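Conserved hypothetical protein (PDB 2NR4) binds flavin mononucleotide in a domain of the FMN-binding barrel type, though its biological function is not established. Local coordinates at residues 33-38 / 74-79; 41-46 / 64-69; 120-125 / 138-143. All blocks are in the same frame, centred on the assembly; numbering follows the deposited sequence.

Interaction 1. Residues 33-38 / 74-79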
ATOM      1  N   ILE A  33      10.004  -3.091   3.027  1.00 19.71           N
ATOM      2  CA  ILE A  33       9.840  -4.282   3.856  1.00 20.30           C
ATOM      3  C   ILE A  33      10.498  -4.053   5.221  1.00 20.03           C
ATOM      4  O   ILE A  33      11.113  -3.032   5.452  1.00 19.77           O
ATOM      5  CB  ILE A  33      10.403  -5.526   3.147  1.00 19.27           C
ATOM      6  CG1 ILE A  33      11.830  -5.299   2.602  1.00 21.10           C
ATOM      7  CG2 ILE A  33       9.418  -5.951   1.986  1.00 21.74           C
ATOM      8  CD1 ILE A  33      12.944  -5.373   3.629  1.00 26.03           C
ATOM      9  N   ILE A  34      10.371  -5.009   6.121  1.00 19.21           N
ATOM     10  CA  ILE A  34      11.193  -4.915   7.325  1.00 18.97           C
ATOM     11  C   ILE A  34      12.311  -5.946   7.180  1.00 18.96           C
ATOM     12  O   ILE A  34      12.063  -7.121   6.984  1.00 19.42           O
ATOM     13  CB  ILE A  34      10.335  -5.179   8.553  1.00 20.90           C
ATOM     14  CG1 ILE A  34       9.323  -4.012   8.684  1.00 21.08           C
ATOM     15  CG2 ILE A  34      11.247  -5.360   9.816  1.00 20.91           C
ATOM     16  CD1 ILE A  34       8.210  -4.309   9.605  1.00 27.07           C
ATOM     17  N   ALA A  35      13.540  -5.500   7.299  1.00 19.24           N
ATOM     18  CA  ALA A  35      14.677  -6.396   7.103  1.00 18.85           C
ATOM     19  C   ALA A  35      15.052  -6.989   8.449  1.00 19.38           C
ATOM     20  O   ALA A  35      15.236  -6.229   9.399  1.00 18.73           O
ATOM     21  CB  ALA A  35      15.825  -5.611   6.585  1.00 20.39           C
ATOM     22  N   SER A  36      15.193  -8.318   8.517  1.00 19.33           N
ATOM     23  CA  SER A  36      15.709  -8.950   9.771  1.00 20.04           C
ATOM     24  C   SER A  36      17.173  -9.322   9.548  1.00 19.88           C
ATOM     25  O   SER A  36      17.542  -9.821   8.480  1.00 18.48           O
ATOM     26  CB  SER A  36      14.902 -10.193  10.179  1.00 20.28           C
ATOM     27  OG  SER A  36      14.683 -11.083   9.094  1.00 22.10           O
ATOM     28  N   THR A  37      18.008  -9.110  10.562  1.00 20.88           N
ATOM     29  CA  THR A  37      19.436  -9.418  10.427  1.00 21.26           C
ATOM     30  C   THR A  37      19.887  -9.919  11.815  1.00 22.19           C
ATOM     31  O   THR A  37      19.139  -9.789  12.781  1.00 22.17           O
ATOM     32  CB  THR A  37      20.278  -8.164  10.110  1.00 21.15           C
ATOM     33  OG1 THR A  37      19.983  -7.076  11.023  1.00 21.40           O
ATOM     34  CG2 THR A  37      20.164  -7.695   8.618  1.00 20.04           C
ATOM     35  N   GLY A  38      21.108 -10.441  11.915  1.00 24.58           N
ATOM     36  CA  GLY A  38      21.690 -10.707  13.234  1.00 27.33           C
ATOM     37  C   GLY A  38      21.542 -12.139  13.676  1.00 29.69           C
ATOM     38  O   GLY A  38      20.626 -12.469  14.404  1.00 30.53           O
ATOM     39  N   LYS A  74      26.937 -10.741   6.288  1.00 27.34           N
ATOM     40  CA  LYS A  74      26.548 -10.773   4.841  1.00 28.00           C
ATOM     41  C   LYS A  74      25.276 -11.568   4.537  1.00 26.16           C
ATOM     42  O   LYS A  74      25.169 -12.326   3.531  1.00 25.28           O
ATOM     43  CB  LYS A  74      27.714 -11.188   3.938  1.00 28.85           C
ATOM     44  CG  LYS A  74      28.912 -10.226   4.008  1.00 32.12           C
ATOM     45  CD  LYS A  74      29.862 -10.736   5.091  1.00 38.98           C
ATOM     46  CE  LYS A  74      31.261 -10.178   4.944  1.00 40.76           C
ATOM     47  NZ  LYS A  74      32.058 -10.568   6.156  1.00 45.19           N
ATOM     48  N   CYS A  75      24.293 -11.368   5.396  1.00 26.58           N
ATOM     49  CA  CYS A  75      22.996 -12.022   5.256  1.00 26.23           C
ATOM     50  C   CYS A  75      21.925 -11.108   5.826  1.00 24.65           C
ATOM     51  O   CYS A  75      22.145 -10.395   6.834  1.00 23.15           O
ATOM     52  CB  CYS A  75      22.967 -13.364   5.999  1.00 26.96           C
ATOM     53  SG  CYS A  75      21.509 -14.426   5.795  1.00 32.08           S
ATOM     54  N   LEU A  76      20.770 -11.122   5.161  1.00 23.24           N
ATOM     55  CA  LEU A  76      19.624 -10.254   5.545  1.00 22.24           C
ATOM     56  C   LEU A  76      18.375 -10.890   4.982  1.00 20.56           C
ATOM     57  O   LEU A  76      18.423 -11.466   3.884  1.00 21.17           O
ATOM     58  CB  LEU A  76      19.869  -8.844   4.997  1.00 21.91           C
ATOM     59  CG  LEU A  76      18.795  -7.762   4.849  1.00 25.37           C
ATOM     60  CD1 LEU A  76      19.515  -6.439   4.625  1.00 28.23           C
ATOM     61  CD2 LEU A  76      17.779  -8.046   3.700  1.00 26.58           C
ATOM     62  N   ALA A  77      17.253 -10.808   5.696  1.00 19.66           N
ATOM     63  CA  ALA A  77      16.004 -11.363   5.178  1.00 19.50           C
ATOM     64  C   ALA A  77      14.974 -10.233   5.001  1.00 21.05           C
ATOM     65  O   ALA A  77      14.871  -9.358   5.850  1.00 20.04           O
ATOM     66  CB  ALA A  77      15.450 -12.388   6.138  1.00 20.77           C
ATOM     67  N   SER A  78      14.265 -10.235   3.876  1.00 20.18           N
ATOM     68  CA  SER A  78      13.089  -9.402   3.765  1.00 20.65           C
ATOM     69  C   SER A  78      11.929 -10.012   4.540  1.00 20.84           C
ATOM     70  O   SER A  78      11.746 -11.240   4.564  1.00 23.13           O
ATOM     71  CB  SER A  78      12.693  -9.296   2.272  1.00 19.82           C
ATOM     72  OG  SER A  78      12.456 -10.581   1.702  1.00 22.44           O
ATOM     73  N   ASN A  79      11.101  -9.163   5.126  1.00 19.48           N
ATOM     74  CA  ASN A  79       9.823  -9.542   5.743  1.00 19.12           C
ATOM     75  C   ASN A  79       8.718  -8.590   5.281  1.00 19.76           C
ATOM     76  O   ASN A  79       8.760  -7.384   5.599  1.00 18.71           O
ATOM     77  CB  ASN A  79       9.890  -9.439   7.265  1.00 19.50           C
ATOM     78  CG  ASN A  79      10.963 -10.372   7.846  1.00 19.89           C
ATOM     79  OD1 ASN A  79      10.676 -11.530   8.157  1.00 22.47           O
ATOM     80  ND2 ASN A  79      12.206  -9.894   7.912  1.00 20.86           N
TER
HETATM   81  O   HOH W   1      22.740 -10.446   9.470  1.00 25.41           O

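Interaction 2. Residues 41-46 / 64-69. With FMN (flavin mononucleotide), chain C.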
ATOM      1  N   HIS A  41      22.010 -11.887  17.564  1.00 30.49           N
ATOM      2  CA  HIS A  41      21.046 -11.070  18.260  1.00 29.22           C
ATOM      3  C   HIS A  41      20.139 -10.497  17.159  1.00 27.55           C
ATOM      4  O   HIS A  41      20.588  -9.654  16.387  1.00 27.59           O
ATOM      5  CB  HIS A  41      21.668  -9.915  19.032  1.00 30.86           C
ATOM      6  CG  HIS A  41      20.640  -9.007  19.646  1.00 36.12           C
ATOM      7  ND1 HIS A  41      20.018  -9.278  20.846  1.00 40.77           N
ATOM      8  CD2 HIS A  41      20.071  -7.866  19.185  1.00 40.51           C
ATOM      9  CE1 HIS A  41      19.141  -8.328  21.116  1.00 42.87           C
ATOM     10  NE2 HIS A  41      19.145  -7.463  20.118  1.00 43.38           N
ATOM     11  N   PRO A  42      18.904 -10.986  17.072  1.00 26.27           N
ATOM     12  CA  PRO A  42      18.056 -10.550  15.938  1.00 25.04           C
ATOM     13  C   PRO A  42      17.655  -9.098  16.049  1.00 25.00           C
ATOM     14  O   PRO A  42      17.313  -8.596  17.142  1.00 24.40           O
ATOM     15  CB  PRO A  42      16.833 -11.462  16.037  1.00 25.28           C
ATOM     16  CG  PRO A  42      16.761 -11.867  17.524  1.00 26.21           C
ATOM     17  CD  PRO A  42      18.205 -11.936  17.957  1.00 26.50           C
ATOM     18  N   ASN A  43      17.646  -8.442  14.883  1.00 24.02           N
ATOM     19  CA  ASN A  43      17.328  -7.041  14.766  1.00 23.49           C
ATOM     20  C   ASN A  43      16.380  -6.886  13.585  1.00 22.70           C
ATOM     21  O   ASN A  43      16.455  -7.651  12.603  1.00 20.79           O
ATOM     22  CB  ASN A  43      18.595  -6.279  14.385  1.00 24.24           C
ATOM     23  CG  ASN A  43      18.365  -4.788  14.331  1.00 27.90           C
ATOM     24  OD1 ASN A  43      18.358  -4.149  13.246  1.00 34.00           O
ATOM     25  ND2 ASN A  43      18.157  -4.216  15.492  1.00 25.83           N
ATOM     26  N   ALA A  44      15.484  -5.924  13.685  1.00 20.43           N
ATOM     27  CA  ALA A  44      14.587  -5.639  12.562  1.00 21.21           C
ATOM     28  C   ALA A  44      14.633  -4.147  12.266  1.00 20.09           C
ATOM     29  O   ALA A  44      14.732  -3.334  13.180  1.00 19.26           O
ATOM     30  CB  ALA A  44      13.182  -6.055  12.929  1.00 19.76           C
ATOM     31  N   ALA A  45      14.516  -3.769  11.000  1.00 20.65           N
ATOM     32  CA  ALA A  45      14.450  -2.328  10.650  1.00 20.26           C
ATOM     33  C   ALA A  45      13.817  -2.173   9.263  1.00 20.54           C
ATOM     34  O   ALA A  45      14.083  -2.989   8.404  1.00 19.79           O
ATOM     35  CB  ALA A  45      15.858  -1.758  10.619  1.00 21.04           C
ATOM     36  N   PRO A  46      12.982  -1.151   9.054  1.00 21.62           N
ATOM     37  CA  PRO A  46      12.491  -0.906   7.670  1.00 21.61           C
ATOM     38  C   PRO A  46      13.610  -0.592   6.706  1.00 21.31           C
ATOM     39  O   PRO A  46      14.546   0.166   7.013  1.00 21.01           O
ATOM     40  CB  PRO A  46      11.539   0.273   7.825  1.00 21.33           C
ATOM     41  CG  PRO A  46      11.069   0.142   9.220  1.00 25.06           C
ATOM     42  CD  PRO A  46      12.320  -0.250  10.003  1.00 21.80           C
ATOM     43  N   SER A  64      24.027   1.996  11.129  1.00 32.75           N
ATOM     44  CA  SER A  64      22.829   1.381  11.677  1.00 31.93           C
ATOM     45  C   SER A  64      23.093  -0.060  12.127  1.00 31.63           C
ATOM     46  O   SER A  64      24.111  -0.662  11.782  1.00 30.75           O
ATOM     47  CB  SER A  64      21.722   1.400  10.635  1.00 32.89           C
ATOM     48  OG  SER A  64      22.005   0.477   9.583  1.00 32.19           O
ATOM     49  N   HIS A  65      22.171  -0.632  12.886  1.00 30.44           N
ATOM     50  CA  HIS A  65      22.389  -2.006  13.287  1.00 30.59           C
ATOM     51  C   HIS A  65      22.318  -2.969  12.079  1.00 27.96           C
ATOM     52  O   HIS A  65      23.097  -3.922  11.977  1.00 27.21           O
ATOM     53  CB  HIS A  65      21.464  -2.388  14.445  1.00 32.50           C
ATOM     54  CG  HIS A  65      22.072  -2.128  15.797  1.00 38.91           C
ATOM     55  ND1 HIS A  65      23.224  -2.764  16.232  1.00 42.62           N
ATOM     56  CD2 HIS A  65      21.701  -1.294  16.799  1.00 44.22           C
ATOM     57  CE1 HIS A  65      23.517  -2.350  17.452  1.00 46.07           C
ATOM     58  NE2 HIS A  65      22.618  -1.448  17.815  1.00 47.21           N
ATOM     59  N   THR A  66      21.388  -2.711  11.163  1.00 26.02           N
ATOM     60  CA  THR A  66      21.296  -3.512   9.925  1.00 24.33           C
ATOM     61  C   THR A  66      22.602  -3.466   9.154  1.00 25.04           C
ATOM     62  O   THR A  66      23.097  -4.489   8.669  1.00 24.33           O
ATOM     63  CB  THR A  66      20.161  -2.953   9.027  1.00 24.04           C
ATOM     64  OG1 THR A  66      18.964  -2.930   9.784  1.00 21.83           O
ATOM     65  CG2 THR A  66      19.966  -3.795   7.793  1.00 21.29           C
ATOM     66  N   TRP A  67      23.150  -2.266   9.009  1.00 25.86           N
ATOM     67  CA  TRP A  67      24.457  -2.088   8.357  1.00 27.64           C
ATOM     68  C   TRP A  67      25.566  -2.924   9.026  1.00 28.16           C
ATOM     69  O   TRP A  67      26.284  -3.685   8.352  1.00 28.82           O
ATOM     70  CB  TRP A  67      24.804  -0.593   8.346  1.00 28.75           C
ATOM     71  CG  TRP A  67      26.193  -0.272   7.969  1.00 30.35           C
ATOM     72  CD1 TRP A  67      26.689  -0.180   6.711  1.00 32.40           C
ATOM     73  CD2 TRP A  67      27.283   0.038   8.856  1.00 30.74           C
ATOM     74  NE1 TRP A  67      28.030   0.159   6.752  1.00 31.69           N
ATOM     75  CE2 TRP A  67      28.410   0.300   8.056  1.00 32.56           C
ATOM     76  CE3 TRP A  67      27.415   0.100  10.252  1.00 32.98           C
ATOM     77  CZ2 TRP A  67      29.656   0.657   8.600  1.00 33.31           C
ATOM     78  CZ3 TRP A  67      28.662   0.455  10.799  1.00 31.97           C
ATOM     79  CH2 TRP A  67      29.760   0.723   9.970  1.00 33.38           C
ATOM     80  N   GLU A  68      25.665  -2.834  10.353  1.00 28.59           N
ATOM     81  CA  GLU A  68      26.690  -3.552  11.101  1.00 30.28           C
ATOM     82  C   GLU A  68      26.545  -5.059  10.900  1.00 28.06           C
ATOM     83  O   GLU A  68      27.532  -5.738  10.690  1.00 27.74           O
ATOM     84  CB  GLU A  68      26.632  -3.167  12.596  1.00 31.32           C
ATOM     85  CG  GLU A  68      27.917  -3.491  13.376  1.00 36.24           C
ATOM     86  CD  GLU A  68      27.797  -3.199  14.874  1.00 36.66           C
ATOM     87  OE1 GLU A  68      26.812  -2.535  15.292  1.00 43.28           O
ATOM     88  OE2 GLU A  68      28.688  -3.664  15.627  1.00 46.12           O
ATOM     89  N   ASN A  69      25.311  -5.564  10.890  1.00 25.79           N
ATOM     90  CA  ASN A  69      25.082  -6.996  10.745  1.00 26.37           C
ATOM     91  C   ASN A  69      25.393  -7.488   9.322  1.00 25.72           C
ATOM     92  O   ASN A  69      25.928  -8.585   9.140  1.00 26.19           O
ATOM     93  CB  ASN A  69      23.656  -7.384  11.140  1.00 25.40           C
ATOM     94  CG  ASN A  69      23.380  -7.257  12.629  1.00 26.51           C
ATOM     95  OD1 ASN A  69      24.300  -7.260  13.446  1.00 30.62           O
ATOM     96  ND2 ASN A  69      22.104  -7.165  12.994  1.00 23.80           N
TER
HETATM   97  N1  FMN C 401      17.414   2.755   6.033  1.00 42.32           N
HETATM   98  C2  FMN C 401      18.355   2.276   5.146  1.00 42.50           C
HETATM   99  O2  FMN C 401      19.531   2.248   5.498  1.00 42.87           O
HETATM  100  N3  FMN C 401      17.983   1.872   3.881  1.00 41.66           N
HETATM  101  C4  FMN C 401      16.651   1.921   3.497  1.00 41.68           C
HETATM  102  O4  FMN C 401      16.274   1.370   2.471  1.00 36.64           O
HETATM  103  C4A FMN C 401      15.694   2.392   4.392  1.00 41.99           C
HETATM  104  N5  FMN C 401      14.358   2.459   4.029  1.00 43.22           N
HETATM  105  C5A FMN C 401      13.400   2.911   4.926  1.00 42.42           C
HETATM  106  C6  FMN C 401      12.052   2.954   4.547  1.00 42.13           C
HETATM  107  C7  FMN C 401      11.086   3.402   5.436  1.00 42.39           C
HETATM  108  C7M FMN C 401       9.662   3.498   4.964  1.00 43.75           C
HETATM  109  C8  FMN C 401      11.483   3.832   6.720  1.00 42.66           C
HETATM  110  C8M FMN C 401      10.487   4.167   7.765  1.00 40.74           C
HETATM  111  C9  FMN C 401      12.830   3.798   7.107  1.00 42.18           C
HETATM  112  C9A FMN C 401      13.794   3.320   6.201  1.00 42.19           C
HETATM  113  N10 FMN C 401      15.143   3.269   6.559  1.00 41.98           N
HETATM  114  C10 FMN C 401      16.087   2.811   5.663  1.00 42.45           C
HETATM  115  C1' FMN C 401      15.599   3.855   7.861  1.00 41.97           C
HETATM  116  C2' FMN C 401      15.762   2.722   8.867  1.00 43.31           C
HETATM  117  O2' FMN C 401      14.589   1.952   8.903  1.00 42.11           O
HETATM  118  C3' FMN C 401      15.957   3.330  10.236  1.00 44.64           C
HETATM  119  O3' FMN C 401      17.151   4.094  10.219  1.00 44.23           O
HETATM  120  C4' FMN C 401      15.977   2.258  11.323  1.00 42.08           C
HETATM  121  O4' FMN C 401      15.877   2.960  12.537  1.00 47.31           O
HETATM  122  C5' FMN C 401      17.260   1.417  11.289  1.00 42.16           C
HETATM  123  O5' FMN C 401      17.408   0.695  12.494  1.00 39.45           O
HETATM  124  P   FMN C 401      18.567  -0.404  12.786  1.00 40.26           P
HETATM  125  O1P FMN C 401      19.704   0.380  13.464  1.00 38.38           O
HETATM  126  O2P FMN C 401      19.085  -0.953  11.437  1.00 31.16           O
HETATM  127  O3P FMN C 401      17.989  -1.429  13.765  1.00 36.38           O
HETATM  128  O   HOH W   2      21.831  -7.218  15.922  1.00 27.49           O

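Interaction 3. Residues 120-125 / 138-143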
ATOM      1  N   VAL A 120      12.139 -13.717   2.666  1.00 20.89           N
ATOM      2  CA  VAL A 120      13.198 -14.260   1.807  1.00 21.47           C
ATOM      3  C   VAL A 120      14.503 -14.036   2.544  1.00 22.21           C
ATOM      4  O   VAL A 120      14.811 -12.902   2.938  1.00 21.23           O
ATOM      5  CB  VAL A 120      13.276 -13.561   0.416  1.00 21.09           C
ATOM      6  CG1 VAL A 120      14.365 -14.230  -0.472  1.00 24.36           C
ATOM      7  CG2 VAL A 120      11.891 -13.583  -0.295  1.00 22.59           C
ATOM      8  N   VAL A 121      15.273 -15.101   2.742  1.00 22.73           N
ATOM      9  CA  VAL A 121      16.621 -14.946   3.265  1.00 23.40           C
ATOM     10  C   VAL A 121      17.595 -14.723   2.096  1.00 23.15           C
ATOM     11  O   VAL A 121      17.672 -15.537   1.162  1.00 25.08           O
ATOM     12  CB  VAL A 121      17.064 -16.189   4.139  1.00 22.42           C
ATOM     13  CG1 VAL A 121      18.460 -15.924   4.694  1.00 24.26           C
ATOM     14  CG2 VAL A 121      16.068 -16.421   5.248  1.00 25.31           C
ATOM     15  N   PHE A 122      18.369 -13.648   2.168  1.00 21.70           N
ATOM     16  CA  PHE A 122      19.353 -13.342   1.110  1.00 23.51           C
ATOM     17  C   PHE A 122      20.785 -13.353   1.633  1.00 23.65           C
ATOM     18  O   PHE A 122      21.045 -12.827   2.720  1.00 24.73           O
ATOM     19  CB  PHE A 122      19.151 -11.930   0.579  1.00 22.84           C
ATOM     20  CG  PHE A 122      17.817 -11.683  -0.095  1.00 22.11           C
ATOM     21  CD1 PHE A 122      17.633 -11.996  -1.453  1.00 23.61           C
ATOM     22  CD2 PHE A 122      16.797 -11.026   0.599  1.00 22.33           C
ATOM     23  CE1 PHE A 122      16.413 -11.675  -2.101  1.00 22.68           C
ATOM     24  CE2 PHE A 122      15.586 -10.745  -0.018  1.00 21.50           C
ATOM     25  CZ  PHE A 122      15.405 -11.070  -1.388  1.00 23.63           C
ATOM     26  N   GLU A 123      21.705 -13.866   0.818  1.00 24.09           N
ATOM     27  CA  GLU A 123      23.126 -13.571   0.950  1.00 25.87           C
ATOM     28  C   GLU A 123      23.368 -12.196   0.305  1.00 24.76           C
ATOM     29  O   GLU A 123      22.939 -11.941  -0.810  1.00 25.64           O
ATOM     30  CB  GLU A 123      23.997 -14.630   0.225  1.00 25.25           C
ATOM     31  CG  GLU A 123      25.484 -14.219   0.220  1.00 26.74           C
ATOM     32  CD  GLU A 123      26.412 -15.336  -0.257  1.00 30.22           C
ATOM     33  OE1 GLU A 123      25.888 -16.425  -0.610  1.00 32.89           O
ATOM     34  OE2 GLU A 123      27.652 -15.095  -0.262  1.00 34.98           O
ATOM     35  N   CYS A 124      24.018 -11.309   1.041  1.00 24.02           N
ATOM     36  CA  CYS A 124      24.445 -10.001   0.560  1.00 25.14           C
ATOM     37  C   CYS A 124      25.808 -10.116  -0.091  1.00 25.84           C
ATOM     38  O   CYS A 124      26.777 -10.645   0.520  1.00 26.25           O
ATOM     39  CB  CYS A 124      24.575  -9.040   1.730  1.00 25.47           C
ATOM     40  SG  CYS A 124      23.037  -8.828   2.658  1.00 26.88           S
ATOM     41  N   ILE A 125      25.906  -9.589  -1.301  1.00 24.37           N
ATOM     42  CA  ILE A 125      27.133  -9.728  -2.087  1.00 25.51           C
ATOM     43  C   ILE A 125      27.553  -8.403  -2.668  1.00 26.00           C
ATOM     44  O   ILE A 125      26.753  -7.418  -2.673  1.00 25.03           O
ATOM     45  CB  ILE A 125      26.943 -10.733  -3.226  1.00 25.10           C
ATOM     46  CG1 ILE A 125      25.942 -10.203  -4.287  1.00 26.41           C
ATOM     47  CG2 ILE A 125      26.446 -12.061  -2.688  1.00 25.16           C
ATOM     48  CD1 ILE A 125      25.788 -11.071  -5.557  1.00 25.93           C
ATOM     49  N   LEU A 138      21.676  -8.778  -3.664  1.00 22.52           N
ATOM     50  CA  LEU A 138      21.038  -9.817  -2.889  1.00 23.36           C
ATOM     51  C   LEU A 138      20.797 -11.089  -3.678  1.00 24.06           C
ATOM     52  O   LEU A 138      20.157 -11.066  -4.740  1.00 23.56           O
ATOM     53  CB  LEU A 138      19.693  -9.340  -2.346  1.00 23.53           C
ATOM     54  CG  LEU A 138      19.744  -8.095  -1.430  1.00 24.85           C
ATOM     55  CD1 LEU A 138      18.335  -7.723  -1.036  1.00 24.49           C
ATOM     56  CD2 LEU A 138      20.593  -8.326  -0.164  1.00 23.87           C
ATOM     57  N   VAL A 139      21.272 -12.198  -3.123  1.00 23.98           N
ATOM     58  CA  VAL A 139      21.100 -13.513  -3.766  1.00 25.46           C
ATOM     59  C   VAL A 139      20.207 -14.386  -2.833  1.00 25.51           C
ATOM     60  O   VAL A 139      20.597 -14.641  -1.695  1.00 26.39           O
ATOM     61  CB  VAL A 139      22.482 -14.192  -3.981  1.00 25.15           C
ATOM     62  CG1 VAL A 139      22.268 -15.533  -4.671  1.00 28.03           C
ATOM     63  CG2 VAL A 139      23.447 -13.272  -4.769  1.00 26.00           C
ATOM     64  N   PRO A 140      18.998 -14.804  -3.282  1.00 26.54           N
ATOM     65  CA  PRO A 140      18.070 -15.495  -2.377  1.00 26.75           C
ATOM     66  C   PRO A 140      18.579 -16.884  -2.033  1.00 29.00           C
ATOM     67  O   PRO A 140      19.177 -17.550  -2.904  1.00 30.21           O
ATOM     68  CB  PRO A 140      16.778 -15.622  -3.189  1.00 27.40           C
ATOM     69  CG  PRO A 140      17.076 -15.201  -4.542  1.00 26.34           C
ATOM     70  CD  PRO A 140      18.452 -14.639  -4.642  1.00 25.87           C
ATOM     71  N   LEU A 141      18.388 -17.281  -0.784  1.00 29.84           N
ATOM     72  CA  LEU A 141      18.859 -18.565  -0.256  1.00 31.29           C
ATOM     73  C   LEU A 141      17.686 -19.468   0.104  1.00 32.13           C
ATOM     74  O   LEU A 141      17.758 -20.713  -0.016  1.00 31.95           O
ATOM     75  CB  LEU A 141      19.717 -18.334   0.997  1.00 31.39           C
ATOM     76  CG  LEU A 141      21.059 -17.653   0.844  1.00 32.66           C
ATOM     77  CD1 LEU A 141      21.788 -17.641   2.187  1.00 34.22           C
ATOM     78  CD2 LEU A 141      21.912 -18.333  -0.245  1.00 35.49           C
ATOM     79  N   ASN A 142      16.613 -18.849   0.578  1.00 30.92           N
ATOM     80  CA  ASN A 142      15.448 -19.576   1.053  1.00 30.76           C
ATOM     81  C   ASN A 142      14.310 -18.561   1.088  1.00 29.83           C
ATOM     82  O   ASN A 142      14.561 -17.349   1.124  1.00 27.66           O
ATOM     83  CB  ASN A 142      15.740 -20.107   2.469  1.00 32.06           C
ATOM     84  CG  ASN A 142      14.792 -21.233   2.926  1.00 34.93           C
ATOM     85  OD1 ASN A 142      14.005 -21.809   2.147  1.00 35.62           O
ATOM     86  ND2 ASN A 142      14.883 -21.553   4.222  1.00 37.16           N
ATOM     87  N   ALA A 143      13.080 -19.048   1.092  1.00 29.29           N
ATOM     88  CA  ALA A 143      11.900 -18.157   1.089  1.00 30.02           C
ATOM     89  C   ALA A 143      10.717 -18.880   1.662  1.00 30.80           C
ATOM     90  O   ALA A 143      10.625 -20.110   1.533  1.00 30.73           O
ATOM     91  CB  ALA A 143      11.590 -17.666  -0.314  1.00 29.11           C
TER

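Interaction 1. Residues 33-38 / 74-79
Asn-79 reaches across from strand 75-79 onto Ile-34 and Ser-36 of the antiparallel neighbour. Its CB already lies 3.2 Å from Ile-34 O, and CG, turned beside the backbone N (chi1 -61°), carries the amide on along the first strand. At the tip ND2 gives a hydrogen bond to Ile-34 O at 2.9 Å and another to Ser-36 OG at 3.0 Å. Both acceptors lie within a few degrees of the amide plane, so the two bonds together fix the rotation of the group. OD1 is taken up by Leu-113 N, and Ser-36 OG has a second partner in Pro-111 O, so strand 110-113 covers this buried polar cluster.

The two strands are the first and last in the order of the six-stranded antiparallel sheet, and their pairing closes it into the barrel that binds FMN. Ser-36 and Ala-77 form the regular hydrogen-bonded pair: Ser-36 N meets Ala-77 O at 2.9 Å and Ala-77 N meets Ser-36 O at 3.0 Å. Ala-77 O also receives a CA-H contact from Ala-35, 3.2 Å from CA to O.

On the sheet face away from the amide the packing is apolar. The CG of Leu-76 lies 4.1 Å from Ala-35 CB, while its CB meets Thr-37 CG2. The hydroxyl of Thr-37 turns instead to Asn-69 ND2. Beyond Thr-37 direct backbone bonding gives way to a water that accepts from Gly-38 N and donates to Cys-75 O, the latter at 2.7 Å.

Interaction 2. Residues 41-46 / 64-69
Ala-45 and Thr-66 meet where strand 43-51 passes the start of helix 65-73, with Ala-45 CB 3.4 Å from Thr-66 OG1. This is a phosphate site at a helix N-terminus: the FMN phosphate sits between strand and helix and is gripped by the first backbone N-H groups of the helix. His-65 N gives a nearly straight bond to O1P at 2.7 Å, and Thr-66 N reaches O2P at 2.9 Å. Thr-66 OG1, held beside its own backbone N (chi1 -55°), donates to the same O2P at 2.6 Å, so one residue holds that oxygen twice. The helix dipole and these N-H groups would be expected to favour the negative phosphate. Just ahead of them Ser-64 is the N-cap, its OG accepting from Trp-67 N and keeping the first turn in shape.

The tight part is therefore built largely through the ligand, since no direct hydrogen bond joins the two segments. Ala-45 packs its methyl against the phosphate side, and Pro-46 supplies its carbonyl O to the ribityl hydroxyl O2' at 2.6 Å. The Asn-43 side chain, with CG anti to the backbone N (chi1 -176°), extends toward the helix beside the phosphate. The Asn-43 and His-65 side chains cross at about a right angle, while their amide and ring planes are 51° apart.

Toward His-41 the contact becomes loose and solvent-mediated. His-41 is exposed here, and Asn-69 ND2 stands 3.9 Å from Asn-43 CB while hydrogen-bonding to Thr-37 OG1. That nitrogen also donates to a water 2.9 Å away, which in turn donates to His-41 O at 2.8 Å.

Interaction 3. Residues 120-125 / 138-143
Strands 120-125 and 138-143 run antiparallel, their short axes at 144°, and the pairing carries a classic beta bulge in which Leu-141 and Asn-142 both face Val-121. Val-121 N bonds Asn-142 O at 2.9 Å, whereas Val-121 O takes its hydrogen from Leu-141 N, at 2.7 Å and nearly along the C=O axis. The extra residue shifts the register by one. Beyond it Glu-123 and Val-139 form a regular antiparallel hydrogen-bonded pair, Glu-123 N to Val-139 O and Val-139 N to Glu-123 O, each 2.9 Å.

The face bearing Phe-122 holds most of the apolar packing. Leu-138 comes in at about a right angle, with CD1 over the ring centre, 4.0 Å from the centroid and 12° off the normal, a CH-pi contact. Its CB touches Phe-122 CD1 at 3.5 Å, and CD2 turns to Cys-124 SG at 3.8 Å. The opposite face of the ring is covered toward its rim by Val-120 CG1, a methyl that also packs against Pro-140 CB, the two side chains lying side by side. Val-139, on the other face of the sheet, meets Ile-125 through its CG2 and the CD1 of the isoleucine.

These strands form a beta hairpin in the barrel wall. Strand 75-79 pairs with the far edge of 120-125, where Phe-122 exchanges backbone bonding with Leu-76, while Leu-138 makes a backbone hydrogen bond with Pro-56. Across the barrel, Phe-122 and Leu-138 both pack on Ile-49 of strand 43-51.

How the interactions relate
All three contacts belong to the FMN-binding barrel. Along the chain, interaction 2 is nested inside the loop closed by interaction 1, and interaction 3 follows both. Interactions 1 and 2 have centres about 8 Å apart and share the neighbouring strands 29-37 and 43-51, while helix 65-73 leads directly into strand 75-79. Interaction 3 lies about 9 Å from interaction 1, centre to centre, joined through the pairing of strands 75-79 and 118-130. Interactions 2 and 3 do not touch, their centres being about 16 Å apart. Strand 75-79 thus links the hairpin wall to the barrel closure, beside which the helix start and strand 43-51 hold the flavin phosphate.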